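Local coordinates for tubulin-like protein CetZ1 (Haloferax volcanii, PDB 4B46) that binds and hydrolyses GTP as a tubulin-like cytoskeletal protein that controls cell shape and is essential for forming the rod-shaped cells needed for efficient swimming, at residues I58-V63 with E80-E85; K52-L57 with Q87-S92. All coordinates share one frame; numbering follows the deposited sequence.

Contact 1: I58-V63 with E80-E85; sequences IGQSRV and EEDIDE
Asp82 OD2 is gripped by the backbone N of Gly59 at 2.6 Å, a short bond with an N-H...O angle of 150° that meets the oxygen nearly along its C-O axis. Two waters also reach this oxygen: water 1 lies 2.9 Å from Asp82 OD2 and bridges to Ser61 OG and Glu81 OE1, and water 2 connects it to the backbone N of Ser61. Asp82 lies at the break between helices 72-81 and 83-90, and its carboxylate thus receives the start of helix 60-63, where Gly59 is the N-cap residue. Beside the Gly59 bond, Ile58 CB rests 3.8 Å from Asp82 CB and Ile58 CG2 lies near Glu85 OE1; Ile58 also touches Ile78.

On one flank, Gln60 is bent at chi2 (100°), and its amide lies nearly coplanar with the Glu85 carboxylate, the planes 16° apart. Gln60 NE2 donates to the syn lone pair of Glu85 OE2 at 3.2 Å. Beside this bond two acceptors face each other, Gln60 OE1 and Glu85 OE1, at 3.0 Å. An alanine in place of Gln60 is likely to leave Glu85 OE2 without this donor and its carboxylate freer to turn.

On the other flank, Arg62 doubles back through bends at chi2 and chi3, and Arg62 NH1 forms a salt bridge to Glu81 OE2 at 2.8 Å. A weak bond from Arg62 NH1 to Glu81 OE1 at 3.4 Å completes a lopsided grip, the two planes being well tilted. Arg62 NH2 pairs with Glu77, so one guanidinium spans two acids of the same helix. Three acids thus face a segment with a single arginine, and amide N-H groups and waters supply much of the compensation; the nearby Gln60 OE1 would probably raise the proton affinity of Glu85, partly offset by NE2.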
loop_
_atom_site.group_PDB
_atom_site.type_symbol
_atom_site.label_atom_id
_atom_site.label_comp_id
_atom_site.label_asym_id
_atom_site.label_seq_id
_atom_site.Cartn_x
_atom_site.Cartn_y
_atom_site.Cartn_z
ATOM N N ILE A 58 18.539 -5.681 11.110
ATOM C CA ILE A 58 19.034 -4.528 11.849
ATOM C C ILE A 58 18.830 -4.714 13.349
ATOM O O ILE A 58 18.139 -5.631 13.793
ATOM C CB ILE A 58 18.340 -3.212 11.424
ATOM C CG1 ILE A 58 16.838 -3.281 11.704
ATOM C CG2 ILE A 58 18.587 -2.922 9.936
ATOM C CD1 ILE A 58 16.109 -1.956 11.483
ATOM N N GLY A 59 19.442 -3.830 14.127
ATOM C CA GLY A 59 19.246 -3.834 15.565
ATOM C C GLY A 59 19.957 -4.961 16.284
ATOM O O GLY A 59 19.654 -5.239 17.448
ATOM N N GLN A 60 20.901 -5.613 15.614
ATOM C CA GLN A 60 21.576 -6.758 16.225
ATOM C C GLN A 60 22.224 -6.394 17.567
ATOM O O GLN A 60 22.173 -7.177 18.528
ATOM C CB GLN A 60 22.629 -7.342 15.278
ATOM C CG GLN A 60 22.095 -7.802 13.935
ATOM C CD GLN A 60 22.350 -6.793 12.820
ATOM O OE1 GLN A 60 22.101 -5.591 12.972
ATOM N NE2 GLN A 60 22.848 -7.283 11.691
ATOM N N SER A 61 22.817 -5.205 17.637
ATOM C CA SER A 61 23.490 -4.769 18.858
ATOM C C SER A 61 22.523 -4.538 20.024
ATOM O O SER A 61 22.953 -4.490 21.177
ATOM C CB SER A 61 24.283 -3.490 18.600
ATOM O OG SER A 61 23.399 -2.397 18.395
ATOM N N ARG A 62 21.232 -4.390 19.722
ATOM C CA ARG A 62 20.217 -4.102 20.738
ATOM C C ARG A 62 19.328 -5.294 21.051
ATOM O O ARG A 62 18.898 -5.462 22.191
ATOM C CB ARG A 62 19.293 -2.954 20.294
ATOM C CG ARG A 62 19.966 -1.621 20.028
ATOM C CD ARG A 62 20.421 -0.937 21.301
ATOM N NE ARG A 62 19.340 -0.380 22.124
ATOM C CZ ARG A 62 18.754 0.795 21.897
ATOM N NH1 ARG A 62 19.097 1.526 20.842
ATOM N NH2 ARG A 62 17.812 1.240 22.718
ATOM N N VAL A 63 18.984 -6.088 20.040
ATOM C CA VAL A 63 18.053 -7.188 20.280
ATOM C C VAL A 63 18.536 -8.544 19.779
ATOM O O VAL A 63 17.815 -9.528 19.890
ATOM C CB VAL A 63 16.631 -6.902 19.722
ATOM C CG1 VAL A 63 16.003 -5.721 20.449
ATOM C CG2 VAL A 63 16.677 -6.660 18.213
ATOM N N GLU A 80 17.254 4.105 12.993
ATOM C CA GLU A 80 18.146 5.251 12.868
ATOM C C GLU A 80 19.616 4.864 13.016
ATOM O O GLU A 80 20.457 5.354 12.276
ATOM C CB GLU A 80 17.767 6.351 13.862
ATOM C CG GLU A 80 16.389 6.930 13.570
ATOM C CD GLU A 80 16.116 8.233 14.284
ATOM O OE1 GLU A 80 16.572 8.393 15.435
ATOM O OE2 GLU A 80 15.443 9.101 13.689
ATOM N N GLU A 81 19.916 3.976 13.961
ATOM C CA GLU A 81 21.293 3.563 14.228
ATOM C C GLU A 81 21.825 2.742 13.070
ATOM O O GLU A 81 22.987 2.877 12.675
ATOM C CB GLU A 81 21.359 2.726 15.517
ATOM C CG GLU A 81 21.056 3.508 16.782
ATOM C CD GLU A 81 20.678 2.625 17.975
ATOM O OE1 GLU A 81 20.556 1.382 17.823
ATOM O OE2 GLU A 81 20.496 3.191 19.074
ATOM N N ASP A 82 20.968 1.896 12.510
ATOM C CA ASP A 82 21.416 0.934 11.510
ATOM C C ASP A 82 20.971 1.250 10.078
ATOM O O ASP A 82 20.939 0.358 9.232
ATOM C CB ASP A 82 20.973 -0.482 11.910
ATOM C CG ASP A 82 21.661 -0.979 13.188
ATOM O OD1 ASP A 82 22.779 -0.512 13.506
ATOM O OD2 ASP A 82 21.088 -1.851 13.866
ATOM N N ILE A 83 20.651 2.514 9.805
ATOM C CA ILE A 83 20.135 2.899 8.493
ATOM C C ILE A 83 21.139 2.591 7.375
ATOM O O ILE A 83 20.749 2.338 6.240
ATOM C CB ILE A 83 19.699 4.391 8.436
ATOM C CG1 ILE A 83 18.749 4.615 7.264
ATOM C CG2 ILE A 83 20.904 5.337 8.363
ATOM C CD1 ILE A 83 17.441 3.841 7.402
ATOM N N ASP A 84 22.427 2.573 7.705
ATOM C CA ASP A 84 23.440 2.275 6.702
ATOM C C ASP A 84 23.414 0.808 6.284
ATOM O O ASP A 84 23.798 0.481 5.166
ATOM C CB ASP A 84 24.835 2.698 7.180
ATOM C CG ASP A 84 25.017 4.214 7.174
ATOM O OD1 ASP A 84 24.401 4.883 6.317
ATOM O OD2 ASP A 84 25.762 4.742 8.027
ATOM N N GLU A 85 22.953 -0.076 7.168
ATOM C CA GLU A 85 22.771 -1.480 6.795
ATOM C C GLU A 85 21.697 -1.594 5.724
ATOM O O GLU A 85 21.827 -2.347 4.758
ATOM C CB GLU A 85 22.363 -2.328 7.999
ATOM C CG GLU A 85 23.472 -2.601 8.982
ATOM C CD GLU A 85 23.088 -3.672 9.983
ATOM O OE1 GLU A 85 22.318 -3.373 10.922
ATOM O OE2 GLU A 85 23.550 -4.821 9.831
HETATM O O HOH W 1 21.270 -1.522 16.748
HETATM O O HOH W 2 23.379 -3.497 15.409
#

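Contact 2: K52-L57 with Q87-S92; sequences KDQRVL and QGAIDS
Val56 and Ala89 bring strand 55-57, the edge strand of the Rossmann-like GTPase sheet of the tubulin/FtsZ fold, against helix 83-90. This helix belongs to the long beta-alpha-beta crossover that leaves strand 55-57 and re-enters the sheet at strand 100-106.

The tight part is a single methyl-to-methyl touch, Val56 CG2 to Ala89 CB at 3.5 Å. Both residues are buried, and both CB atoms lie on the side facing the other segment. With CG1 of Val56 anti to the backbone N (chi1 -170°), CG2 falls beside that N and meets the alanine, while CG1 is left to lie along the preceding turn of the helix. The small side chain of Ala89 lets the helix come close: the CA atoms of Gln54 and Ala89 are 5.8 Å apart. Within the sheet, the backbone of Val56 is hydrogen-bonded to Ala36 and Asn38 of the adjacent strand 31-38. Ile90, on the helix face turned from the strand, packs on Leu123 and Tyr127, so the helix is wedged between the sheet edge and helix 111-126.

Toward solvent the contact thins. Asp53 approaches only through its backbone, Asp53 O standing 4.4 Å from Ala89 CB. The side chain of Gln54, bent at chi2, carries its carboxamide to the Ala89 side of the contact, near Ser92. No clear hydrogen bond crosses between the segments, and the summed buried area is just 152 Å². Bonds inside 87-92 hold its own turn, and Gln87 is also bonded to His122 and Tyr127. Ser92 N donates to Ala89 O at 3.3 Å, and Gln87 NE2 reaches Asp91 OD1 at 2.8 Å, approaching that oxygen from above the carboxylate plane, 45° out of it.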
loop_
_atom_site.group_PDB
_atom_site.type_symbol
_atom_site.label_atom_id
_atom_site.label_comp_id
_atom_site.label_asym_id
_atom_site.label_seq_id
_atom_site.Cartn_x
_atom_site.Cartn_y
_atom_site.Cartn_z
ATOM N N LYS A 52 18.118 -13.372 -0.689
ATOM C CA LYS A 52 18.740 -13.383 0.637
ATOM C C LYS A 52 19.609 -12.154 0.864
ATOM O O LYS A 52 19.660 -11.614 1.962
ATOM C CB LYS A 52 19.562 -14.658 0.847
ATOM C CG LYS A 52 18.782 -15.941 0.600
ATOM C CD LYS A 52 19.546 -17.164 1.090
ATOM C CE LYS A 52 18.855 -18.452 0.667
ATOM N NZ LYS A 52 17.441 -18.498 1.124
ATOM N N ASP A 53 20.273 -11.706 -0.193
ATOM C CA ASP A 53 21.091 -10.500 -0.143
ATOM C C ASP A 53 20.263 -9.218 0.014
ATOM O O ASP A 53 20.813 -8.157 0.301
ATOM C CB ASP A 53 21.970 -10.418 -1.395
ATOM C CG ASP A 53 21.259 -10.926 -2.633
ATOM O OD1 ASP A 53 21.304 -12.151 -2.887
ATOM O OD2 ASP A 53 20.644 -10.105 -3.346
ATOM N N GLN A 54 18.947 -9.315 -0.168
ATOM C CA GLN A 54 18.066 -8.156 0.010
ATOM C C GLN A 54 17.222 -8.261 1.284
ATOM O O GLN A 54 16.239 -7.531 1.460
ATOM C CB GLN A 54 17.162 -7.974 -1.212
ATOM C CG GLN A 54 17.875 -8.122 -2.547
ATOM C CD GLN A 54 18.405 -6.808 -3.081
ATOM O OE1 GLN A 54 18.916 -5.975 -2.330
ATOM N NE2 GLN A 54 18.281 -6.614 -4.386
ATOM N N ARG A 55 17.605 -9.181 2.162
ATOM C CA ARG A 55 16.997 -9.294 3.482
ATOM C C ARG A 55 17.957 -8.699 4.504
ATOM O O ARG A 55 19.040 -9.227 4.709
ATOM C CB ARG A 55 16.732 -10.761 3.809
ATOM C CG ARG A 55 15.730 -11.429 2.876
ATOM C CD ARG A 55 15.610 -12.919 3.157
ATOM N NE ARG A 55 15.094 -13.625 1.990
ATOM C CZ ARG A 55 14.718 -14.898 1.979
ATOM N NH1 ARG A 55 14.789 -15.625 3.084
ATOM N NH2 ARG A 55 14.260 -15.441 0.858
ATOM N N VAL A 56 17.574 -7.593 5.131
ATOM C CA VAL A 56 18.488 -6.893 6.020
ATOM C C VAL A 56 18.063 -7.029 7.469
ATOM O O VAL A 56 16.963 -6.622 7.839
ATOM C CB VAL A 56 18.555 -5.389 5.704
ATOM C CG1 VAL A 56 19.704 -4.738 6.479
ATOM C CG2 VAL A 56 18.719 -5.165 4.220
ATOM N N LEU A 57 18.950 -7.599 8.281
ATOM C CA LEU A 57 18.744 -7.672 9.721
ATOM C C LEU A 57 19.357 -6.449 10.400
ATOM O O LEU A 57 20.553 -6.206 10.287
ATOM C CB LEU A 57 19.382 -8.946 10.274
ATOM C CG LEU A 57 19.190 -9.258 11.759
ATOM C CD1 LEU A 57 17.713 -9.524 12.053
ATOM C CD2 LEU A 57 20.063 -10.451 12.159
ATOM N N GLN A 87 20.714 0.883 3.738
ATOM C CA GLN A 87 21.224 1.572 2.552
ATOM C C GLN A 87 22.201 0.694 1.778
ATOM O O GLN A 87 22.279 0.770 0.547
ATOM C CB GLN A 87 21.886 2.904 2.923
ATOM C CG GLN A 87 22.218 3.780 1.710
ATOM C CD GLN A 87 21.007 4.020 0.812
ATOM O OE1 GLN A 87 19.898 4.284 1.290
ATOM N NE2 GLN A 87 21.211 3.903 -0.495
ATOM N N GLY A 88 22.939 -0.137 2.505
ATOM C CA GLY A 88 23.836 -1.097 1.898
ATOM C C GLY A 88 23.106 -1.950 0.880
ATOM O O GLY A 88 23.573 -2.119 -0.244
ATOM N N ALA A 89 21.943 -2.464 1.272
ATOM C CA ALA A 89 21.100 -3.278 0.391
ATOM C C ALA A 89 20.439 -2.483 -0.730
ATOM O O ALA A 89 20.272 -2.984 -1.841
ATOM C CB ALA A 89 20.033 -3.972 1.196
ATOM N N ILE A 90 20.019 -1.263 -0.420
ATOM C CA ILE A 90 19.400 -0.393 -1.407
ATOM C C ILE A 90 20.413 -0.001 -2.493
ATOM O O ILE A 90 20.046 0.219 -3.652
ATOM C CB ILE A 90 18.788 0.853 -0.735
ATOM C CG1 ILE A 90 17.665 0.433 0.216
ATOM C CG2 ILE A 90 18.233 1.822 -1.765
ATOM C CD1 ILE A 90 17.101 1.567 1.021
ATOM N N ASP A 91 21.692 0.047 -2.127
ATOM C CA ASP A 91 22.741 0.394 -3.082
ATOM C C ASP A 91 22.883 -0.600 -4.239
ATOM O O ASP A 91 23.569 -0.318 -5.223
ATOM C CB ASP A 91 24.086 0.549 -2.371
ATOM C CG ASP A 91 24.199 1.857 -1.609
ATOM O OD1 ASP A 91 23.414 2.784 -1.892
ATOM O OD2 ASP A 91 25.079 1.952 -0.730
ATOM N N SER A 92 22.243 -1.758 -4.120
ATOM C CA SER A 92 22.296 -2.769 -5.172
ATOM C C SER A 92 21.100 -2.644 -6.121
ATOM O O SER A 92 21.097 -3.209 -7.217
ATOM C CB SER A 92 22.363 -4.169 -4.565
ATOM O OG SER A 92 23.464 -4.281 -3.675
#

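In the fold
Contact 1 is nested in the chain loop that contact 2 closes, and their centres are 13 Å apart. Strand 55-57 runs on into helix 60-63, and helix 83-90 serves both contacts: it meets strand 55-57 through methyls and, near its start, the 58-63 turn mainly through polar groups, joined there by Asp82 and Glu81. Glu85 is the joint: its OE2 lies 3.3 Å from Leu57 O and its O lies 3.6 Å from Val56 CG1. Contact 1 is nearer the nucleotide. The side chain of Ile58 is about 5 Å from that of the GTP-binding Thr111 and about 10 Å from bound GDP, whereas the side chain of Val56 is about 13 Å from GDP.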